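Long-range contacts in Non-sulfated chondroitin lyase E66 (PDB 3VSN), which cleaves non-sulfated chondroitin as a polysaccharide lyase of the baculovirus envelope and is essential for oral infection, perhaps by digesting the host's midgut barrier: residues Arg58-Asn63 with His83-Tyr88; Leu477-Ser482 with Ser532-Glu537; Leu488-Gln493 with Glu502-Asn507. One frame throughout, in Å; residues are numbered along the deposited sequence.

Contact 1: residues Arg58-Asn63 with His83-Tyr88; sequences RNWNDN and HTLIGY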
loop_
_atom_site.group_PDB
_atom_site.type_symbol
_atom_site.label_atom_id
_atom_site.label_comp_id
_atom_site.label_asym_id
_atom_site.label_seq_id
_atom_site.Cartn_x
_atom_site.Cartn_y
_atom_site.Cartn_z
ATOM N N ARG A 58 -10.374 -17.624 -23.774
ATOM C CA ARG A 58 -11.665 -18.301 -23.696
ATOM C C ARG A 58 -12.306 -18.410 -25.082
ATOM O O ARG A 58 -12.243 -17.468 -25.879
ATOM C CB ARG A 58 -12.593 -17.563 -22.725
ATOM C CG ARG A 58 -13.694 -18.428 -22.130
ATOM C CD ARG A 58 -14.661 -17.614 -21.287
ATOM N NE ARG A 58 -14.244 -17.478 -19.893
ATOM C CZ ARG A 58 -14.680 -18.244 -18.897
ATOM N NH1 ARG A 58 -15.548 -19.222 -19.129
ATOM N NH2 ARG A 58 -14.246 -18.035 -17.661
ATOM N N ASN A 59 -12.906 -19.567 -25.362
ATOM C CA ASN A 59 -13.560 -19.834 -26.646
ATOM C C ASN A 59 -14.838 -19.033 -26.863
ATOM O O ASN A 59 -15.554 -18.725 -25.910
ATOM C CB ASN A 59 -13.859 -21.329 -26.797
ATOM C CG ASN A 59 -12.641 -22.131 -27.208
ATOM O OD1 ASN A 59 -11.925 -21.767 -28.143
ATOM N ND2 ASN A 59 -12.407 -23.240 -26.520
ATOM N N TRP A 60 -15.118 -18.720 -28.126
ATOM C CA TRP A 60 -16.280 -17.914 -28.503
ATOM C C TRP A 60 -17.512 -18.746 -28.718
ATOM O O TRP A 60 -17.439 -19.871 -29.212
ATOM C CB TRP A 60 -15.976 -17.093 -29.752
ATOM C CG TRP A 60 -14.806 -16.156 -29.571
ATOM C CD1 TRP A 60 -13.455 -16.442 -29.745
ATOM C CD2 TRP A 60 -14.847 -14.744 -29.164
ATOM N NE1 TRP A 60 -12.683 -15.337 -29.488
ATOM C CE2 TRP A 60 -13.451 -14.287 -29.133
ATOM C CE3 TRP A 60 -15.859 -13.846 -28.840
ATOM C CZ2 TRP A 60 -13.111 -12.987 -28.788
ATOM C CZ3 TRP A 60 -15.501 -12.536 -28.494
ATOM C CH2 TRP A 60 -14.160 -12.119 -28.470
ATOM N N ASN A 61 -18.657 -18.172 -28.362
ATOM C CA ASN A 61 -19.944 -18.853 -28.402
ATOM C C ASN A 61 -21.017 -17.869 -28.883
ATOM O O ASN A 61 -21.167 -16.791 -28.309
ATOM C CB ASN A 61 -20.258 -19.391 -26.998
ATOM C CG ASN A 61 -21.597 -20.093 -26.911
ATOM O OD1 ASN A 61 -22.647 -19.476 -27.064
ATOM N ND2 ASN A 61 -21.566 -21.388 -26.625
ATOM N N ASP A 62 -21.752 -18.232 -29.937
ATOM C CA ASP A 62 -22.744 -17.321 -30.539
ATOM C C ASP A 62 -23.955 -17.002 -29.658
ATOM O O ASP A 62 -24.715 -16.078 -29.957
ATOM C CB ASP A 62 -23.212 -17.821 -31.917
ATOM C CG ASP A 62 -22.656 -16.987 -33.074
ATOM O OD1 ASP A 62 -21.926 -16.002 -32.828
ATOM O OD2 ASP A 62 -22.965 -17.311 -34.241
ATOM N N ASN A 63 -24.129 -17.759 -28.577
ATOM C CA ASN A 63 -25.238 -17.539 -27.652
ATOM C C ASN A 63 -24.842 -16.719 -26.423
ATOM O O ASN A 63 -25.522 -15.751 -26.068
ATOM C CB ASN A 63 -25.854 -18.876 -27.218
ATOM C CG ASN A 63 -26.498 -19.628 -28.369
ATOM O OD1 ASN A 63 -26.152 -20.778 -28.641
ATOM N ND2 ASN A 63 -27.437 -18.984 -29.053
ATOM N N HIS A 83 -15.375 -8.281 -18.978
ATOM C CA HIS A 83 -13.921 -8.232 -18.769
ATOM C C HIS A 83 -13.147 -8.979 -19.820
ATOM O O HIS A 83 -12.095 -8.523 -20.259
ATOM C CB HIS A 83 -13.542 -8.749 -17.383
ATOM C CG HIS A 83 -13.886 -7.801 -16.260
ATOM N ND1 HIS A 83 -13.478 -6.519 -16.244
ATOM C CD2 HIS A 83 -14.604 -8.002 -15.084
ATOM C CE1 HIS A 83 -13.918 -5.924 -15.122
ATOM N NE2 HIS A 83 -14.609 -6.834 -14.414
ATOM N N THR A 84 -13.662 -10.135 -20.230
ATOM C CA THR A 84 -13.003 -10.961 -21.237
ATOM C C THR A 84 -12.973 -10.273 -22.609
ATOM O O THR A 84 -11.963 -10.343 -23.313
ATOM C CB THR A 84 -13.645 -12.365 -21.306
ATOM O OG1 THR A 84 -13.657 -12.939 -19.992
ATOM C CG2 THR A 84 -12.870 -13.282 -22.233
ATOM N N LEU A 85 -14.067 -9.597 -22.970
ATOM C CA LEU A 85 -14.111 -8.792 -24.195
ATOM C C LEU A 85 -13.074 -7.668 -24.181
ATOM O O LEU A 85 -12.375 -7.452 -25.174
ATOM C CB LEU A 85 -15.511 -8.208 -24.425
ATOM C CG LEU A 85 -16.595 -9.127 -24.994
ATOM C CD1 LEU A 85 -17.934 -8.410 -24.988
ATOM C CD2 LEU A 85 -16.239 -9.596 -26.398
ATOM N N ILE A 86 -12.984 -6.957 -23.057
ATOM C CA ILE A 86 -11.979 -5.902 -22.893
ATOM C C ILE A 86 -10.569 -6.491 -23.002
ATOM O O ILE A 86 -9.713 -5.930 -23.686
ATOM C CB ILE A 86 -12.170 -5.112 -21.576
ATOM C CG1 ILE A 86 -13.485 -4.319 -21.621
ATOM C CG2 ILE A 86 -10.987 -4.175 -21.325
ATOM C CD1 ILE A 86 -13.970 -3.830 -20.270
ATOM N N GLY A 87 -10.343 -7.632 -22.352
ATOM C CA GLY A 87 -9.059 -8.336 -22.450
ATOM C C GLY A 87 -8.677 -8.678 -23.885
ATOM O O GLY A 87 -7.507 -8.572 -24.271
ATOM N N TYR A 88 -9.669 -9.088 -24.675
ATOM C CA TYR A 88 -9.456 -9.387 -26.092
ATOM C C TYR A 88 -9.179 -8.133 -26.930
ATOM O O TYR A 88 -8.427 -8.196 -27.902
ATOM C CB TYR A 88 -10.636 -10.175 -26.674
ATOM C CG TYR A 88 -10.481 -11.685 -26.599
ATOM C CD1 TYR A 88 -11.325 -12.454 -25.799
ATOM C CD2 TYR A 88 -9.488 -12.341 -27.333
ATOM C CE1 TYR A 88 -11.189 -13.832 -25.734
ATOM C CE2 TYR A 88 -9.344 -13.719 -27.272
ATOM C CZ TYR A 88 -10.195 -14.457 -26.471
ATOM O OH TYR A 88 -10.059 -15.825 -26.411
HETATM O O HOH W 1 -12.547 -15.268 -18.966
#
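The phenol of Y88 donates to the backbone carbonyl of R58, OH to O 2.8 Å. The donor stands 32° out of the carbonyl plane, while R58 O itself lies near the plane of the Y88 ring, at its edge. The same ring offers a face to W60: CZ2 of the indole sits over the ring centre, 3.5 Å from Y88 CD1. The two rings meet obliquely, their planes at 41°. W60 swings its indole beside its own backbone N (chi1 -59°), which carries the six-membered ring toward the helix. There L85 CD2 meets the indole edge, 3.7 Å from W60 CZ3. Both segments belong to the N-terminal alpha-helical domain of a polysaccharide lyase of family 8, the alpha/alpha toroid, and the contact lays the short strand 60-61 and the loop before it on helix 75-93. Helix 103-119 supplies L105, which touches both W60 and Y88, and F66 of the partner strand 65-66 also meets the W60 ring. On the R58 side, one water bridges the segments: it accepts from R58 NE at 2.9 Å, in the guanidinium plane, and donates to T84 OG1 at 2.8 Å. R58 NH1 is bonded to the backbone O of D67, and T84 OG1 to T80 O one helical turn back.

Contact 2: residues Leu477-Ser482 with Ser532-Glu537; sequences LSRDTS and SVELVE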
loop_
_atom_site.group_PDB
_atom_site.type_symbol
_atom_site.label_atom_id
_atom_site.label_comp_id
_atom_site.label_asym_id
_atom_site.label_seq_id
_atom_site.Cartn_x
_atom_site.Cartn_y
_atom_site.Cartn_z
ATOM N N LEU A 477 12.202 -14.098 12.162
ATOM C CA LEU A 477 12.001 -14.595 10.801
ATOM C C LEU A 477 10.836 -15.561 10.794
ATOM O O LEU A 477 10.669 -16.342 11.734
ATOM C CB LEU A 477 13.241 -15.330 10.278
ATOM C CG LEU A 477 14.134 -14.789 9.148
ATOM C CD1 LEU A 477 14.910 -15.942 8.521
ATOM C CD2 LEU A 477 13.382 -14.013 8.071
ATOM N N SER A 478 10.042 -15.514 9.729
ATOM C CA SER A 478 8.895 -16.403 9.577
ATOM C C SER A 478 8.858 -16.969 8.164
ATOM O O SER A 478 9.292 -16.313 7.217
ATOM C CB SER A 478 7.596 -15.653 9.872
ATOM O OG SER A 478 7.474 -14.512 9.040
ATOM N N ARG A 479 8.351 -18.190 8.025
ATOM C CA ARG A 479 8.150 -18.771 6.702
ATOM C C ARG A 479 6.881 -19.605 6.614
ATOM O O ARG A 479 6.520 -20.321 7.552
ATOM C CB ARG A 479 9.375 -19.581 6.243
ATOM C CG ARG A 479 9.476 -20.998 6.787
ATOM C CD ARG A 479 10.658 -21.752 6.190
ATOM N NE ARG A 479 10.807 -23.074 6.802
ATOM C CZ ARG A 479 10.342 -24.207 6.277
ATOM N NH1 ARG A 479 9.703 -24.194 5.112
ATOM N NH2 ARG A 479 10.523 -25.361 6.910
ATOM N N ASP A 480 6.209 -19.472 5.474
ATOM C CA ASP A 480 5.091 -20.317 5.082
ATOM C C ASP A 480 5.719 -21.625 4.598
ATOM O O ASP A 480 6.390 -21.647 3.563
ATOM C CB ASP A 480 4.316 -19.613 3.957
ATOM C CG ASP A 480 3.123 -20.414 3.445
ATOM O OD1 ASP A 480 3.133 -21.662 3.502
ATOM O OD2 ASP A 480 2.172 -19.773 2.948
ATOM N N THR A 481 5.505 -22.703 5.351
ATOM C CA THR A 481 6.163 -23.989 5.082
ATOM C C THR A 481 5.646 -24.697 3.826
ATOM O O THR A 481 6.234 -25.685 3.393
ATOM C CB THR A 481 6.053 -24.970 6.274
ATOM O OG1 THR A 481 4.675 -25.235 6.549
ATOM C CG2 THR A 481 6.718 -24.399 7.527
ATOM N N SER A 482 4.550 -24.205 3.250
ATOM C CA SER A 482 4.024 -24.781 2.009
ATOM C C SER A 482 4.827 -24.307 0.796
ATOM O O SER A 482 4.758 -24.908 -0.278
ATOM C CB SER A 482 2.531 -24.469 1.834
ATOM O OG SER A 482 2.325 -23.130 1.412
ATOM N N SER A 532 1.560 -24.747 9.263
ATOM C CA SER A 532 1.817 -23.958 8.055
ATOM C C SER A 532 3.002 -22.999 8.194
ATOM O O SER A 532 3.412 -22.373 7.213
ATOM C CB SER A 532 0.570 -23.145 7.682
ATOM O OG SER A 532 -0.559 -23.977 7.483
ATOM N N VAL A 533 3.539 -22.879 9.408
ATOM C CA VAL A 533 4.508 -21.825 9.725
ATOM C C VAL A 533 5.700 -22.338 10.542
ATOM O O VAL A 533 5.535 -23.166 11.442
ATOM C CB VAL A 533 3.816 -20.667 10.487
ATOM C CG1 VAL A 533 4.817 -19.592 10.897
ATOM C CG2 VAL A 533 2.711 -20.048 9.641
ATOM N N GLU A 534 6.896 -21.844 10.212
ATOM C CA GLU A 534 8.084 -22.010 11.056
ATOM C C GLU A 534 8.653 -20.627 11.401
ATOM O O GLU A 534 8.647 -19.717 10.559
ATOM C CB GLU A 534 9.145 -22.880 10.366
ATOM C CG GLU A 534 10.238 -23.397 11.298
ATOM C CD GLU A 534 11.373 -24.115 10.576
ATOM O OE1 GLU A 534 11.561 -23.898 9.354
ATOM O OE2 GLU A 534 12.100 -24.894 11.243
ATOM N N LEU A 535 9.137 -20.475 12.632
ATOM C CA LEU A 535 9.634 -19.188 13.119
ATOM C C LEU A 535 11.041 -19.260 13.685
ATOM O O LEU A 535 11.448 -20.282 14.239
ATOM C CB LEU A 535 8.728 -18.644 14.232
ATOM C CG LEU A 535 7.218 -18.501 14.042
ATOM C CD1 LEU A 535 6.572 -18.175 15.382
ATOM C CD2 LEU A 535 6.886 -17.429 13.010
ATOM N N VAL A 536 11.770 -18.159 13.539
ATOM C CA VAL A 536 12.899 -17.845 14.410
ATOM C C VAL A 536 12.379 -16.715 15.292
ATOM O O VAL A 536 11.843 -15.725 14.784
ATOM C CB VAL A 536 14.137 -17.376 13.623
ATOM C CG1 VAL A 536 15.259 -16.977 14.575
ATOM C CG2 VAL A 536 14.610 -18.463 12.667
ATOM N N GLU A 537 12.514 -16.864 16.605
ATOM C CA GLU A 537 11.925 -15.895 17.530
ATOM C C GLU A 537 12.825 -15.610 18.727
ATOM O O GLU A 537 13.746 -16.374 19.019
ATOM C CB GLU A 537 10.536 -16.367 17.996
ATOM C CG GLU A 537 10.552 -17.660 18.809
ATOM C CD GLU A 537 9.168 -18.220 19.114
ATOM O OE1 GLU A 537 8.171 -17.773 18.504
ATOM O OE2 GLU A 537 9.074 -19.124 19.975
#
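Backbone hydrogen bonds join L477-D480 to V533-E537 as antiparallel neighbours, the two central strands of a four-stranded sheet in the C-terminal beta-rich region. L477 and V536 form one hydrogen-bonded pair, with V536 N to L477 O at 2.8 Å, and R479 and E534 form the next. T481 N donates to S532 O at 2.8 Å, one residue past the end of strand 472-480. CA-H...O contacts lie between these bonds, such as V533 CA to R479 O at 3.3 Å.

Apolar contact is modest: L477 CB meets V536 CB on one face, and on the other L535 CD2 rests 3.7 Å from S478 CB.

The charged contact is the salt bridge of R479 and E534. With CG between the backbone N and the carbonyl carbon (chi1 81°) and the chain extended to NE, the R479 guanidinium is carried to E534, on the same sheet face. E534 OE1 lies in its plane, 2.8 Å from NE and 3.0 Å from NH2. The carboxylate is turned 71° from that plane, and T481 CG2 lies over one guanidinium face. OE1 also takes the backbone N of F490, and OE2 that of E491; so many donors round a buried carboxylate should favour its ionised form.

Contact 3: residues Leu488-Gln493 with Glu502-Asn507; sequences LSFEAQ and EGTTFN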
loop_
_atom_site.group_PDB
_atom_site.type_symbol
_atom_site.label_atom_id
_atom_site.label_comp_id
_atom_site.label_asym_id
_atom_site.label_seq_id
_atom_site.Cartn_x
_atom_site.Cartn_y
_atom_site.Cartn_z
ATOM N N LEU A 488 17.080 -24.531 3.505
ATOM C CA LEU A 488 16.721 -25.636 4.406
ATOM C C LEU A 488 15.801 -25.110 5.505
ATOM O O LEU A 488 15.669 -23.891 5.675
ATOM C CB LEU A 488 17.965 -26.288 5.022
ATOM C CG LEU A 488 18.994 -26.966 4.107
ATOM C CD1 LEU A 488 20.129 -27.541 4.943
ATOM C CD2 LEU A 488 18.372 -28.057 3.246
ATOM N N SER A 489 15.161 -26.011 6.251
ATOM C CA SER A 489 14.305 -25.587 7.358
ATOM C C SER A 489 15.132 -24.772 8.353
ATOM O O SER A 489 16.362 -24.894 8.394
ATOM C CB SER A 489 13.661 -26.783 8.060
ATOM O OG SER A 489 14.597 -27.449 8.891
ATOM N N PHE A 490 14.460 -23.940 9.142
ATOM C CA PHE A 490 15.155 -23.133 10.139
ATOM C C PHE A 490 15.911 -24.013 11.138
ATOM O O PHE A 490 17.034 -23.691 11.522
ATOM C CB PHE A 490 14.194 -22.185 10.867
ATOM C CG PHE A 490 13.579 -21.124 9.983
ATOM C CD1 PHE A 490 14.152 -20.776 8.759
ATOM C CD2 PHE A 490 12.438 -20.446 10.400
ATOM C CE1 PHE A 490 13.584 -19.793 7.961
ATOM C CE2 PHE A 490 11.868 -19.462 9.614
ATOM C CZ PHE A 490 12.443 -19.131 8.393
ATOM N N GLU A 491 15.313 -25.137 11.533
ATOM C CA GLU A 491 15.980 -26.040 12.466
ATOM C C GLU A 491 17.221 -26.692 11.852
ATOM O O GLU A 491 18.259 -26.780 12.508
ATOM C CB GLU A 491 15.016 -27.086 13.030
ATOM C CG GLU A 491 15.526 -27.742 14.305
ATOM C CD GLU A 491 14.409 -28.195 15.235
ATOM O OE1 GLU A 491 13.579 -29.021 14.807
ATOM O OE2 GLU A 491 14.373 -27.739 16.402
ATOM N N ALA A 492 17.121 -27.123 10.595
ATOM C CA ALA A 492 18.266 -27.702 9.889
ATOM C C ALA A 492 19.397 -26.686 9.713
ATOM O O ALA A 492 20.568 -27.024 9.885
ATOM C CB ALA A 492 17.839 -28.276 8.541
ATOM N N GLN A 493 19.042 -25.445 9.381
ATOM C CA GLN A 493 20.023 -24.360 9.277
ATOM C C GLN A 493 20.730 -24.132 10.611
ATOM O O GLN A 493 21.949 -23.986 10.652
ATOM C CB GLN A 493 19.364 -23.056 8.814
ATOM C CG GLN A 493 18.968 -23.027 7.343
ATOM C CD GLN A 493 18.532 -21.644 6.896
ATOM O OE1 GLN A 493 19.260 -20.665 7.073
ATOM N NE2 GLN A 493 17.337 -21.553 6.319
ATOM N N GLU A 502 21.860 -17.809 14.341
ATOM C CA GLU A 502 22.478 -16.639 13.708
ATOM C C GLU A 502 22.679 -16.925 12.225
ATOM O O GLU A 502 23.142 -18.003 11.855
ATOM C CB GLU A 502 23.838 -16.302 14.336
ATOM C CG GLU A 502 23.825 -15.975 15.827
ATOM C CD GLU A 502 22.931 -14.801 16.192
ATOM O OE1 GLU A 502 22.782 -13.851 15.392
ATOM O OE2 GLU A 502 22.379 -14.827 17.310
ATOM N N GLY A 503 22.322 -15.964 11.379
ATOM C CA GLY A 503 22.518 -16.124 9.940
ATOM C C GLY A 503 21.510 -17.027 9.249
ATOM O O GLY A 503 21.742 -17.472 8.123
ATOM N N THR A 504 20.382 -17.296 9.905
ATOM C CA THR A 504 19.310 -18.071 9.275
ATOM C C THR A 504 18.745 -17.293 8.087
ATOM O O THR A 504 18.553 -16.084 8.174
ATOM C CB THR A 504 18.200 -18.433 10.282
ATOM O OG1 THR A 504 18.768 -19.221 11.334
ATOM C CG2 THR A 504 17.087 -19.240 9.616
ATOM N N THR A 505 18.499 -18.000 6.985
ATOM C CA THR A 505 18.093 -17.385 5.725
ATOM C C THR A 505 16.711 -17.864 5.281
ATOM O O THR A 505 16.397 -19.058 5.359
ATOM C CB THR A 505 19.118 -17.702 4.611
ATOM O OG1 THR A 505 20.429 -17.321 5.048
ATOM C CG2 THR A 505 18.790 -16.954 3.320
ATOM N N PHE A 506 15.883 -16.925 4.831
ATOM C CA PHE A 506 14.680 -17.276 4.085
ATOM C C PHE A 506 14.372 -16.245 3.006
ATOM O O PHE A 506 14.362 -15.037 3.275
ATOM C CB PHE A 506 13.455 -17.464 4.996
ATOM C CG PHE A 506 12.220 -17.881 4.243
ATOM C CD1 PHE A 506 12.139 -19.148 3.673
ATOM C CD2 PHE A 506 11.155 -17.000 4.068
ATOM C CE1 PHE A 506 11.019 -19.538 2.955
ATOM C CE2 PHE A 506 10.029 -17.386 3.351
ATOM C CZ PHE A 506 9.962 -18.659 2.797
ATOM N N ASN A 507 14.127 -16.732 1.790
ATOM C CA ASN A 507 13.621 -15.899 0.693
ATOM C C ASN A 507 14.447 -14.620 0.484
ATOM O O ASN A 507 13.897 -13.516 0.371
ATOM C CB ASN A 507 12.133 -15.574 0.938
ATOM C CG ASN A 507 11.410 -15.121 -0.314
ATOM O OD1 ASN A 507 11.867 -15.357 -1.431
ATOM N ND2 ASN A 507 10.264 -14.469 -0.131
HETATM O O HOH W 2 17.364 -21.166 12.558
HETATM O O HOH W 3 21.731 -19.804 6.314
#
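The backbones of the helix beginning at F490 and of strand 504-506 come nearest at Q493 and T504, CA to CA 6.3 Å. This strand is an outermost one of a seven-stranded antiparallel sheet in the beta-sandwich part of the enzyme, and the helix starts with S489 as N-cap, its OG accepting from A492 N. Q493 CG lies beside its backbone N (chi1 -73°) and the chain runs out extended, which brings the amide to the backbone of T505, to pair with it much as a neighbouring strand would. OE1 accepts from T505 N at 2.8 Å, on a lone pair in the carbonyl plane, while NE2 gives an almost straight bond to T505 O (2.8 Å, 177°). NE2 also donates to L488 O at 2.9 Å, which lies in the plane of the Q493 amide. With NE2 donating to two carbonyls and OE1 accepting an N-H, the rotation of the carboxamide is set. F490 fills the apolar side. Its CD1 lies 3.4 Å from T504 CG2, the two side chains crossing at about a right angle, and the CB of F506 meets the ring at its edge, in plane. L477 and V536, of strands 472-480 and 533-540, also touch F490. Two waters join the segments: one donates to both F490 O and T504 OG1, the latter also bonded to S501 O. The second donates to Q493 OE1 at 2.7 Å and to G503 O, and accepts from T505 OG1 at 3.1 Å.

From the N terminus, contact 1 closes first, a short loop of 19 residues that brings helix 75-93 back onto strand 60-61 within the alpha-helical domain. It is complete long before the other two begin, and its centre lies about 42 Å from that of contact 2 and about 47 Å from that of contact 3. Contact 2 then closes a 49-residue excursion between strands 472-480 and 533-540, and contact 3 falls wholly within that excursion, bringing strand 504-506 back against helix 490-496. These two meet directly: the E534 carboxylate of contact 2 sits at the first turn of the helix of contact 3, and R479 packs on F506, tying the four-stranded sheet to the edge of the seven-stranded one.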